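Local coordinates for protein glutamine synthetase (Streptomyces coelicolor, PDB 4BAX) that belongs to the glutamine synthetase family, pairing a beta-grasp domain with a catalytic domain in a chain that assembles with nine further protein chains, at residues A32-L37 against V62-D67; S91-A96 against D322-T327; Y117-G122 against F211-T216; I247-E252 against T336-A341. All coordinates share one frame; numbering follows the deposited sequence.

Contact 1: A32-L37 against V62-D67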
loop_
_atom_site.group_PDB
_atom_site.type_symbol
_atom_site.label_atom_id
_atom_site.label_comp_id
_atom_site.label_asym_id
_atom_site.label_seq_id
_atom_site.Cartn_x
_atom_site.Cartn_y
_atom_site.Cartn_z
ATOM N N ALA A 32 49.740 -0.818 21.227
ATOM C CA ALA A 32 50.206 -1.464 22.444
ATOM C C ALA A 32 48.968 -1.634 23.317
ATOM O O ALA A 32 47.971 -0.922 23.142
ATOM C CB ALA A 32 51.251 -0.612 23.144
ATOM N N GLY A 33 49.029 -2.565 24.263
ATOM C CA GLY A 33 47.827 -3.013 24.954
ATOM C C GLY A 33 47.460 -2.146 26.139
ATOM O O GLY A 33 48.123 -2.179 27.195
ATOM N N LEU A 34 46.385 -1.378 25.956
ATOM C CA LEU A 34 45.693 -0.670 27.039
ATOM C C LEU A 34 46.515 0.504 27.597
ATOM O O LEU A 34 46.028 1.641 27.628
ATOM C CB LEU A 34 45.321 -1.647 28.161
ATOM C CG LEU A 34 44.081 -1.334 28.990
ATOM C CD1 LEU A 34 42.966 -1.090 28.012
ATOM C CD2 LEU A 34 43.744 -2.519 29.867
ATOM N N ASP A 35 47.761 0.223 27.994
ATOM C CA ASP A 35 48.634 1.204 28.649
ATOM C C ASP A 35 49.027 2.334 27.712
ATOM O O ASP A 35 49.279 3.455 28.161
ATOM C CB ASP A 35 49.894 0.517 29.205
ATOM C CG ASP A 35 49.588 -0.517 30.272
ATOM O OD1 ASP A 35 48.426 -0.587 30.728
ATOM O OD2 ASP A 35 50.519 -1.267 30.654
ATOM N N ALA A 36 49.099 2.032 26.417
ATOM C CA ALA A 36 49.432 3.050 25.429
ATOM C C ALA A 36 48.183 3.806 24.985
ATOM O O ALA A 36 48.274 4.845 24.308
ATOM C CB ALA A 36 50.128 2.419 24.225
ATOM N N LEU A 37 47.015 3.339 25.424
ATOM C CA LEU A 37 45.795 4.004 25.004
ATOM C C LEU A 37 45.517 5.229 25.829
ATOM O O LEU A 37 45.483 5.166 27.059
ATOM C CB LEU A 37 44.606 3.054 25.079
ATOM C CG LEU A 37 44.625 1.934 24.049
ATOM C CD1 LEU A 37 43.582 0.912 24.421
ATOM C CD2 LEU A 37 44.360 2.520 22.653
ATOM N N VAL A 62 39.922 0.225 30.495
ATOM C CA VAL A 62 40.150 -0.865 31.443
ATOM C C VAL A 62 40.225 -2.194 30.705
ATOM O O VAL A 62 40.729 -3.192 31.232
ATOM C CB VAL A 62 39.069 -0.906 32.561
ATOM C CG1 VAL A 62 39.054 0.412 33.317
ATOM C CG2 VAL A 62 37.692 -1.205 31.978
ATOM N N PHE A 63 39.666 -2.210 29.499
ATOM C CA PHE A 63 39.626 -3.419 28.690
ATOM C C PHE A 63 39.579 -3.022 27.225
ATOM O O PHE A 63 38.934 -2.032 26.886
ATOM C CB PHE A 63 38.415 -4.271 29.061
ATOM C CG PHE A 63 38.234 -5.487 28.182
ATOM C CD1 PHE A 63 38.865 -6.680 28.516
ATOM C CD2 PHE A 63 37.429 -5.451 27.043
ATOM C CE1 PHE A 63 38.714 -7.821 27.724
ATOM C CE2 PHE A 63 37.266 -6.586 26.247
ATOM C CZ PHE A 63 37.910 -7.774 26.591
ATOM N N SER A 64 40.215 -3.819 26.362
ATOM C CA SER A 64 40.207 -3.566 24.909
ATOM C C SER A 64 40.222 -4.872 24.121
ATOM O O SER A 64 40.735 -5.891 24.591
ATOM C CB SER A 64 41.365 -2.661 24.472
ATOM O OG SER A 64 42.596 -3.373 24.486
ATOM N N CYS A 65 39.656 -4.832 22.921
ATOM C CA CYS A 65 39.576 -6.013 22.089
ATOM C C CYS A 65 39.432 -5.546 20.647
ATOM O O CYS A 65 39.126 -4.367 20.404
ATOM C CB CYS A 65 38.396 -6.875 22.515
ATOM S SG CYS A 65 36.858 -6.022 22.372
ATOM N N PRO A 66 39.565 -6.474 19.683
ATOM C CA PRO A 66 39.334 -6.083 18.290
ATOM C C PRO A 66 37.899 -5.662 18.023
ATOM O O PRO A 66 36.983 -6.201 18.639
ATOM C CB PRO A 66 39.651 -7.369 17.523
ATOM C CG PRO A 66 40.553 -8.155 18.431
ATOM C CD PRO A 66 40.030 -7.870 19.797
ATOM N N ASP A 67 37.726 -4.696 17.117
ATOM C CA ASP A 67 36.416 -4.295 16.619
ATOM C C ASP A 67 36.055 -5.227 15.475
ATOM O O ASP A 67 36.596 -5.113 14.384
ATOM C CB ASP A 67 36.485 -2.844 16.114
ATOM C CG ASP A 67 35.117 -2.256 15.788
ATOM O OD1 ASP A 67 34.207 -3.028 15.417
ATOM O OD2 ASP A 67 34.951 -1.021 15.889
#
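L34 lays its two methyls against the backbone of strand 62-66, and this one side chain carries most of the contact. Its CD2 comes to 3.4 Å from V62 O, while CD1 sits 3.8 Å from F63 N, so the branch straddles the peptide link between V62 and F63. CD1 also faces S64 CB at 4.2 Å. A second leucine adds to that end, L37 CD1 standing 4.2 Å from S64 CB. V62 and F63 start their side chains away from the loop, consistent with the leucine meeting their main chain.

Both leucines are set by a type I beta turn from L34 to L37, closed by L37 N to L34 O at 3.0 Å. With CG of L34 anti to the backbone N (chi1 -151°), the isobutyl group extends from the turn to the strand. On the other partner, V62 and F63 both pair with L78 of strand 75-82, a classic beta bulge. P61 touches both leucines as well, and V77 touches L37.

No hydrogen bond crosses between the segments and only 164 Å² is buried in all. The loop of this beta-grasp domain therefore meets the sheet through van der Waals contact, with leucine methyls lying against peptide atoms and the CB of S64.

Contact 2: S91-A96 against D322-T327; sequences SNTRAA and DPYVVT
The ring of Y324 and the aliphatic part of R94 form the close-packed half of the contact. R94 CG lies over one face of the ring, 3.7 Å from its centroid and 30° off the normal, a CH-pi contact; CB is above the same ring. Because CG is anti to the backbone N (chi1 -154°) and the chain stays extended to NE, the arginine runs across the tyrosine towards its hydroxyl. The guanidinium is turned 80° from the ring plane, with Y324 OH near its edge. D195 receives both polar ends: OD2 forms a salt bridge with R94 NH2 and OD1 a hydrogen bond with Y324 OH.

Beside the ring, T93 OG1 donates to D322 OD2 at 2.9 Å, meeting the carboxylate from above its plane. The other oxygen, D322 OD1, caps the following helix by accepting from Y324 N at 3.0 Å, and also takes a bond from W198 NE1. N92 OD1 makes a comparable capping bond with A95 N, 3.0 Å long.

The V325 edge is looser: its CG2 only approaches T93 CB, at 4.2 Å. Thus the starts of helices 94-103 and 323-341 meet, R94 and Y324 CA being 5.6 Å apart, with helix 190-210 supplying D195 and W198 and L78 of strand 75-82 touching the tyrosine.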
loop_
_atom_site.group_PDB
_atom_site.type_symbol
_atom_site.label_atom_id
_atom_site.label_comp_id
_atom_site.label_asym_id
_atom_site.label_seq_id
_atom_site.Cartn_x
_atom_site.Cartn_y
_atom_site.Cartn_z
ATOM N N SER A 91 28.809 7.233 39.233
ATOM C CA SER A 91 28.239 6.211 38.367
ATOM C C SER A 91 29.135 4.979 38.255
ATOM O O SER A 91 28.652 3.899 37.899
ATOM C CB SER A 91 27.938 6.778 36.981
ATOM O OG SER A 91 29.038 7.528 36.508
ATOM N N ASN A 92 30.433 5.140 38.532
ATOM C CA ASN A 92 31.397 4.046 38.380
ATOM C C ASN A 92 31.124 2.919 39.378
ATOM O O ASN A 92 31.195 3.145 40.578
ATOM C CB ASN A 92 32.815 4.598 38.537
ATOM C CG ASN A 92 33.906 3.564 38.258
ATOM O OD1 ASN A 92 33.730 2.359 38.470
ATOM N ND2 ASN A 92 35.057 4.047 37.820
ATOM N N THR A 93 30.797 1.723 38.870
ATOM C CA THR A 93 30.471 0.558 39.714
ATOM C C THR A 93 31.534 -0.506 39.608
ATOM O O THR A 93 31.550 -1.478 40.386
ATOM C CB THR A 93 29.088 -0.075 39.364
ATOM O OG1 THR A 93 29.101 -0.568 38.015
ATOM C CG2 THR A 93 27.946 0.927 39.573
ATOM N N ARG A 94 32.439 -0.297 38.653
ATOM C CA ARG A 94 33.590 -1.181 38.472
ATOM C C ARG A 94 34.556 -1.077 39.629
ATOM O O ARG A 94 35.071 -2.093 40.091
ATOM C CB ARG A 94 34.303 -0.871 37.153
ATOM C CG ARG A 94 35.045 -2.038 36.581
ATOM C CD ARG A 94 36.094 -1.593 35.595
ATOM N NE ARG A 94 36.790 -2.741 35.022
ATOM C CZ ARG A 94 38.051 -3.046 35.306
ATOM N NH1 ARG A 94 38.718 -2.281 36.166
ATOM N NH2 ARG A 94 38.636 -4.111 34.747
ATOM N N ALA A 95 34.755 0.142 40.126
ATOM C CA ALA A 95 35.773 0.395 41.140
ATOM C C ALA A 95 35.478 -0.360 42.435
ATOM O O ALA A 95 36.405 -0.816 43.109
ATOM C CB ALA A 95 35.937 1.899 41.395
ATOM N N ALA A 96 34.197 -0.451 42.795
ATOM C CA ALA A 96 33.795 -1.217 43.971
ATOM C C ALA A 96 34.098 -2.702 43.802
ATOM O O ALA A 96 34.658 -3.334 44.710
ATOM C CB ALA A 96 32.309 -1.004 44.277
ATOM N N ASP A 322 23.365 -4.926 36.286
ATOM C CA ASP A 322 24.749 -4.524 36.052
ATOM C C ASP A 322 25.635 -5.672 36.540
ATOM O O ASP A 322 25.601 -6.021 37.726
ATOM C CB ASP A 322 25.061 -3.246 36.845
ATOM C CG ASP A 322 26.440 -2.649 36.517
ATOM O OD1 ASP A 322 27.329 -3.377 36.014
ATOM O OD2 ASP A 322 26.634 -1.440 36.770
ATOM N N PRO A 323 26.455 -6.241 35.639
ATOM C CA PRO A 323 27.364 -7.344 36.007
ATOM C C PRO A 323 28.355 -6.956 37.110
ATOM O O PRO A 323 28.625 -7.784 37.994
ATOM C CB PRO A 323 28.093 -7.679 34.689
ATOM C CG PRO A 323 27.843 -6.499 33.783
ATOM C CD PRO A 323 26.503 -5.931 34.200
ATOM N N TYR A 324 28.797 -5.697 37.115
ATOM C CA TYR A 324 29.725 -5.214 38.131
ATOM C C TYR A 324 29.119 -5.348 39.523
ATOM O O TYR A 324 29.818 -5.669 40.501
ATOM C CB TYR A 324 30.089 -3.735 37.880
ATOM C CG TYR A 324 30.942 -3.473 36.648
ATOM C CD1 TYR A 324 32.066 -4.239 36.375
ATOM C CD2 TYR A 324 30.576 -2.495 35.718
ATOM C CE1 TYR A 324 32.824 -4.021 35.233
ATOM C CE2 TYR A 324 31.335 -2.270 34.572
ATOM C CZ TYR A 324 32.459 -3.037 34.340
ATOM O OH TYR A 324 33.221 -2.828 33.215
ATOM N N VAL A 325 27.819 -5.079 39.599
ATOM C CA VAL A 325 27.078 -5.155 40.848
ATOM C C VAL A 325 26.771 -6.582 41.346
ATOM O O VAL A 325 27.086 -6.926 42.488
ATOM C CB VAL A 325 25.784 -4.296 40.756
ATOM C CG1 VAL A 325 24.960 -4.394 42.030
ATOM C CG2 VAL A 325 26.152 -2.842 40.439
ATOM N N VAL A 326 26.205 -7.425 40.484
ATOM C CA VAL A 326 25.853 -8.784 40.894
ATOM C C VAL A 326 27.100 -9.575 41.282
ATOM O O VAL A 326 27.102 -10.297 42.288
ATOM C CB VAL A 326 24.973 -9.525 39.849
ATOM C CG1 VAL A 326 25.664 -9.616 38.464
ATOM C CG2 VAL A 326 24.556 -10.881 40.371
ATOM N N THR A 327 28.177 -9.379 40.525
ATOM C CA THR A 327 29.439 -10.046 40.846
ATOM C C THR A 327 29.997 -9.544 42.192
ATOM O O THR A 327 30.394 -10.356 43.040
ATOM C CB THR A 327 30.526 -9.865 39.724
ATOM O OG1 THR A 327 30.694 -8.476 39.399
ATOM C CG2 THR A 327 30.198 -10.672 38.465
#

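Contact 3: Y117-G122 against F211-T216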
loop_
_atom_site.group_PDB
_atom_site.type_symbol
_atom_site.label_atom_id
_atom_site.label_comp_id
_atom_site.label_asym_id
_atom_site.label_seq_id
_atom_site.Cartn_x
_atom_site.Cartn_y
_atom_site.Cartn_z
ATOM N N TYR A 117 17.834 -11.878 26.405
ATOM C CA TYR A 117 17.352 -10.659 25.789
ATOM C C TYR A 117 16.211 -10.988 24.857
ATOM O O TYR A 117 16.107 -12.124 24.386
ATOM C CB TYR A 117 18.471 -9.948 25.035
ATOM C CG TYR A 117 19.114 -10.811 23.956
ATOM C CD1 TYR A 117 20.081 -11.761 24.273
ATOM C CD2 TYR A 117 18.750 -10.684 22.627
ATOM C CE1 TYR A 117 20.662 -12.545 23.300
ATOM C CE2 TYR A 117 19.338 -11.473 21.648
ATOM C CZ TYR A 117 20.291 -12.394 21.990
ATOM O OH TYR A 117 20.863 -13.165 21.002
ATOM N N THR A 118 15.411 -9.978 24.529
ATOM C CA THR A 118 14.264 -10.148 23.637
ATOM C C THR A 118 14.341 -9.159 22.479
ATOM O O THR A 118 14.592 -7.966 22.700
ATOM C CB THR A 118 12.926 -9.977 24.414
ATOM O OG1 THR A 118 12.998 -10.691 25.666
ATOM C CG2 THR A 118 11.742 -10.496 23.595
ATOM N N PHE A 119 14.130 -9.650 21.257
ATOM C CA PHE A 119 14.076 -8.777 20.075
ATOM C C PHE A 119 12.761 -8.018 19.923
ATOM O O PHE A 119 11.671 -8.578 20.119
ATOM C CB PHE A 119 14.356 -9.553 18.783
ATOM C CG PHE A 119 15.790 -9.918 18.600
ATOM C CD1 PHE A 119 16.777 -8.979 18.773
ATOM C CD2 PHE A 119 16.159 -11.238 18.294
ATOM C CE1 PHE A 119 18.121 -9.335 18.620
ATOM C CE2 PHE A 119 17.493 -11.598 18.151
ATOM C CZ PHE A 119 18.475 -10.642 18.313
ATOM N N PHE A 120 12.865 -6.766 19.484
ATOM C CA PHE A 120 11.682 -5.958 19.232
ATOM C C PHE A 120 11.821 -5.281 17.881
ATOM O O PHE A 120 12.927 -4.937 17.456
ATOM C CB PHE A 120 11.503 -4.895 20.322
ATOM C CG PHE A 120 10.628 -5.324 21.465
ATOM C CD1 PHE A 120 11.062 -6.293 22.369
ATOM C CD2 PHE A 120 9.351 -4.783 21.626
ATOM C CE1 PHE A 120 10.240 -6.707 23.424
ATOM C CE2 PHE A 120 8.522 -5.186 22.691
ATOM C CZ PHE A 120 8.977 -6.154 23.588
ATOM N N LYS A 121 10.698 -5.104 17.200
ATOM C CA LYS A 121 10.655 -4.251 16.030
ATOM C C LYS A 121 9.674 -3.110 16.344
ATOM O O LYS A 121 8.440 -3.276 16.286
ATOM C CB LYS A 121 10.206 -5.040 14.803
ATOM C CG LYS A 121 10.051 -4.123 13.606
ATOM C CD LYS A 121 11.273 -4.124 12.705
ATOM C CE LYS A 121 11.352 -2.806 11.908
ATOM N NZ LYS A 121 12.213 -2.854 10.684
ATOM N N GLY A 122 10.248 -1.953 16.667
ATOM C CA GLY A 122 9.499 -0.853 17.252
ATOM C C GLY A 122 8.961 -1.219 18.624
ATOM O O GLY A 122 9.706 -1.768 19.452
ATOM N N PHE A 211 20.449 -4.930 11.132
ATOM C CA PHE A 211 19.268 -5.688 10.765
ATOM C C PHE A 211 17.982 -4.917 11.026
ATOM O O PHE A 211 16.891 -5.456 10.853
ATOM C CB PHE A 211 19.244 -7.001 11.536
ATOM C CG PHE A 211 20.398 -7.907 11.212
ATOM C CD1 PHE A 211 21.606 -7.785 11.904
ATOM C CD2 PHE A 211 20.284 -8.898 10.241
ATOM C CE1 PHE A 211 22.684 -8.630 11.622
ATOM C CE2 PHE A 211 21.359 -9.734 9.951
ATOM C CZ PHE A 211 22.565 -9.597 10.644
ATOM N N GLU A 212 18.110 -3.673 11.476
ATOM C CA GLU A 212 16.947 -2.821 11.769
ATOM C C GLU A 212 16.033 -3.395 12.832
ATOM O O GLU A 212 14.820 -3.217 12.739
ATOM C CB GLU A 212 16.139 -2.505 10.517
ATOM C CG GLU A 212 16.776 -1.542 9.575
ATOM C CD GLU A 212 15.997 -1.451 8.278
ATOM O OE1 GLU A 212 15.327 -2.448 7.879
ATOM O OE2 GLU A 212 16.045 -0.365 7.665
ATOM N N VAL A 213 16.597 -4.061 13.840
ATOM C CA VAL A 213 15.787 -4.544 14.960
ATOM C C VAL A 213 16.396 -4.061 16.249
ATOM O O VAL A 213 17.507 -3.530 16.259
ATOM C CB VAL A 213 15.623 -6.100 14.993
ATOM C CG1 VAL A 213 15.148 -6.643 13.639
ATOM C CG2 VAL A 213 16.923 -6.777 15.441
ATOM N N SER A 214 15.672 -4.282 17.336
ATOM C CA SER A 214 16.115 -3.838 18.638
ATOM C C SER A 214 16.215 -5.017 19.584
ATOM O O SER A 214 15.484 -6.010 19.439
ATOM C CB SER A 214 15.132 -2.826 19.208
ATOM O OG SER A 214 15.226 -1.600 18.509
ATOM N N ALA A 215 17.090 -4.875 20.577
ATOM C CA ALA A 215 17.194 -5.842 21.648
ATOM C C ALA A 215 16.931 -5.114 22.958
ATOM O O ALA A 215 17.290 -3.940 23.108
ATOM C CB ALA A 215 18.577 -6.482 21.657
ATOM N N THR A 216 16.261 -5.799 23.880
ATOM C CA THR A 216 15.987 -5.242 25.196
ATOM C C THR A 216 16.370 -6.209 26.297
ATOM O O THR A 216 16.255 -7.430 26.120
ATOM C CB THR A 216 14.508 -4.775 25.342
ATOM O OG1 THR A 216 14.381 -3.990 26.539
ATOM C CG2 THR A 216 13.595 -5.953 25.461
HETATM O O HOH W 1 13.994 -8.840 27.669
#
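Four backbone hydrogen bonds join the strands in two reciprocal pairs. F120 N donates to S214 O at 2.7 Å and S214 N returns a bond to F120 O at 2.8 Å; T118 and T216 do the same. F119 and A215 lie between them as a non-hydrogen-bonded pair with CA atoms 4.6 Å apart. A water bridges T118 OG1 and T216 O, while T118 OG1 is also bonded to Q180. Past the last pair, K121 NZ makes a weak 3.3 Å bond to E212 O, where a Schellman motif ends the preceding helix.

The packing divides by face. On the side of F119 and A215, CG of F119 is anti to the carbonyl carbon (chi1 -74°), and the ring touches V213 CG2 through CD1 at 4.0 Å and A215 CB through CE1 at 4.2 Å. S214 O lies in plane at the edge of that ring, and Y117 CD2 sits above one face. L204 of helix 190-210 touches Y117 and A215 from this direction. On the other face, F120 CE1 meets T216 CG2 at 4.0 Å, and P221 touches F120 and T118.

S214 OG bonds D147 of the second subunit, so the pair also borders an interface. Antiparallel pairing, with axes at 142°, adds the short strand 214-216 to strand 110-121 in the mixed beta-sheet of the glutamine synthetase catalytic domain.

Contact 4: I247-E252 against T336-A341; sequences IITAAE and TALEKA
T249 turns its methyl towards L338 and A341 through a chi1 of -50°, which sets CG2 anti to the backbone N and leaves OG1 beside it. L338 answers with CG anti to its carbonyl carbon (chi1 -67°), carrying CD2 back to the threonine although its CB does not point straight at the other helix. The two side chains meet at an angle: CD2 of L338 is 3.7 Å from T249 CB and 3.9 Å from T249 CG2. On the next helical turn, A341 CB lies 4.0 Å from T249 CG2. A337 O is 4.1 Å from the same methyl, so T249 CG2 is bordered by three residues of 336-341.

No hydrogen bond links the segments. The threonine hydroxyl instead bonds D245 O, one turn earlier in its own helix, and Q343 OE1, two residues past segment 336-341. M240 touches both A250 and L338 from helix 238-242, extending the apolar contact.

The segment axes pass 9.2 Å apart with their directions 131° from each other, and 184 Å² is buried in total. This is a helix-helix crossing in which L338 and A341 receive the T249 methyl, joining helix 244-253 to the C-terminal helix 323-341.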
loop_
_atom_site.group_PDB
_atom_site.type_symbol
_atom_site.label_atom_id
_atom_site.label_comp_id
_atom_site.label_asym_id
_atom_site.label_seq_id
_atom_site.Cartn_x
_atom_site.Cartn_y
_atom_site.Cartn_z
ATOM N N ILE A 247 30.018 -25.372 49.188
ATOM C CA ILE A 247 28.825 -25.130 48.363
ATOM C C ILE A 247 27.615 -24.815 49.226
ATOM O O ILE A 247 26.895 -23.857 48.967
ATOM C CB ILE A 247 28.501 -26.363 47.475
ATOM C CG1 ILE A 247 29.590 -26.612 46.425
ATOM C CG2 ILE A 247 27.138 -26.211 46.807
ATOM C CD1 ILE A 247 29.318 -25.981 45.082
ATOM N N ILE A 248 27.410 -25.603 50.279
ATOM C CA ILE A 248 26.306 -25.360 51.199
ATOM C C ILE A 248 26.465 -24.046 51.938
ATOM O O ILE A 248 25.494 -23.313 52.104
ATOM C CB ILE A 248 26.126 -26.528 52.199
ATOM C CG1 ILE A 248 25.892 -27.828 51.428
ATOM C CG2 ILE A 248 24.946 -26.285 53.128
ATOM C CD1 ILE A 248 24.761 -27.718 50.396
ATOM N N THR A 249 27.692 -23.723 52.344
ATOM C CA THR A 249 27.943 -22.469 53.051
ATOM C C THR A 249 27.602 -21.270 52.170
ATOM O O THR A 249 26.918 -20.332 52.607
ATOM C CB THR A 249 29.436 -22.351 53.485
ATOM O OG1 THR A 249 29.856 -23.542 54.172
ATOM C CG2 THR A 249 29.657 -21.140 54.382
ATOM N N ALA A 250 28.030 -21.328 50.908
ATOM C CA ALA A 250 27.744 -20.253 49.980
ATOM C C ALA A 250 26.230 -20.101 49.798
ATOM O O ALA A 250 25.706 -19.000 49.989
ATOM C CB ALA A 250 28.457 -20.491 48.632
ATOM N N ALA A 251 25.518 -21.213 49.594
ATOM C CA ALA A 251 24.061 -21.174 49.411
ATOM C C ALA A 251 23.343 -20.673 50.654
ATOM O O ALA A 251 22.389 -19.906 50.552
ATOM C CB ALA A 251 23.507 -22.552 48.972
ATOM N N GLU A 252 23.805 -21.086 51.826
ATOM C CA GLU A 252 23.206 -20.596 53.060
ATOM C C GLU A 252 23.482 -19.099 53.320
ATOM O O GLU A 252 22.604 -18.371 53.801
ATOM C CB GLU A 252 23.614 -21.456 54.268
ATOM C CG GLU A 252 23.273 -22.930 54.146
ATOM C CD GLU A 252 22.227 -23.359 55.133
ATOM O OE1 GLU A 252 22.514 -23.239 56.342
ATOM O OE2 GLU A 252 21.134 -23.820 54.715
ATOM N N THR A 336 32.928 -13.864 52.056
ATOM C CA THR A 336 33.040 -13.454 53.444
ATOM C C THR A 336 32.566 -14.580 54.351
ATOM O O THR A 336 33.242 -14.940 55.315
ATOM C CB THR A 336 32.206 -12.194 53.723
ATOM O OG1 THR A 336 32.853 -11.059 53.130
ATOM C CG2 THR A 336 32.045 -11.964 55.206
ATOM N N ALA A 337 31.426 -15.169 54.008
ATOM C CA ALA A 337 30.904 -16.256 54.805
ATOM C C ALA A 337 31.837 -17.458 54.758
ATOM O O ALA A 337 32.031 -18.110 55.783
ATOM C CB ALA A 337 29.517 -16.632 54.345
ATOM N N LEU A 338 32.457 -17.713 53.606
ATOM C CA LEU A 338 33.408 -18.834 53.461
ATOM C C LEU A 338 34.697 -18.609 54.255
ATOM O O LEU A 338 35.306 -19.547 54.784
ATOM C CB LEU A 338 33.711 -19.121 51.981
ATOM C CG LEU A 338 32.542 -19.668 51.152
ATOM C CD1 LEU A 338 32.759 -19.470 49.648
ATOM C CD2 LEU A 338 32.331 -21.145 51.487
ATOM N N GLU A 339 35.092 -17.349 54.338
ATOM C CA GLU A 339 36.251 -16.977 55.114
ATOM C C GLU A 339 35.987 -17.290 56.589
ATOM O O GLU A 339 36.808 -17.946 57.247
ATOM C CB GLU A 339 36.579 -15.491 54.926
ATOM C CG GLU A 339 38.014 -15.095 55.246
ATOM C CD GLU A 339 38.363 -13.685 54.774
ATOM O OE1 GLU A 339 37.853 -12.727 55.394
ATOM O OE2 GLU A 339 39.159 -13.525 53.817
ATOM N N LYS A 340 34.808 -16.915 57.073
ATOM C CA LYS A 340 34.431 -17.172 58.448
ATOM C C LYS A 340 34.387 -18.664 58.726
ATOM O O LYS A 340 34.868 -19.118 59.762
ATOM C CB LYS A 340 33.074 -16.549 58.754
ATOM C CG LYS A 340 33.120 -15.034 58.712
ATOM C CD LYS A 340 31.755 -14.424 59.008
ATOM C CE LYS A 340 31.821 -12.895 58.989
ATOM N NZ LYS A 340 32.613 -12.362 60.142
ATOM N N ALA A 341 33.872 -19.424 57.769
ATOM C CA ALA A 341 33.750 -20.877 57.918
ATOM C C ALA A 341 35.097 -21.604 57.760
ATOM O O ALA A 341 35.206 -22.791 58.072
ATOM C CB ALA A 341 32.731 -21.424 56.918
#

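Overall arrangement
Contacts 1 and 2 lie at the surface, whereas 3 and 4 are partly buried. Contact 1 belongs to the beta-grasp domain, yet V62 CG2 packs 3.5 Å from R94 NE of contact 2, so the two adjoin there. Contacts 2 and 4 share helix 323-341, one using its start and the other its far end, with centres 22 Å apart. Contact 3 is enclosed by the chain loop that contact 2 closes and lies on the opposite side of the chain's centre. Chemistry follows place: regular backbone bonding in the sheet, a side-chain hydrogen bond and CH-pi packing at the helix starts, and apolar contact without cross-segment hydrogen bonds in contacts 1 and 4.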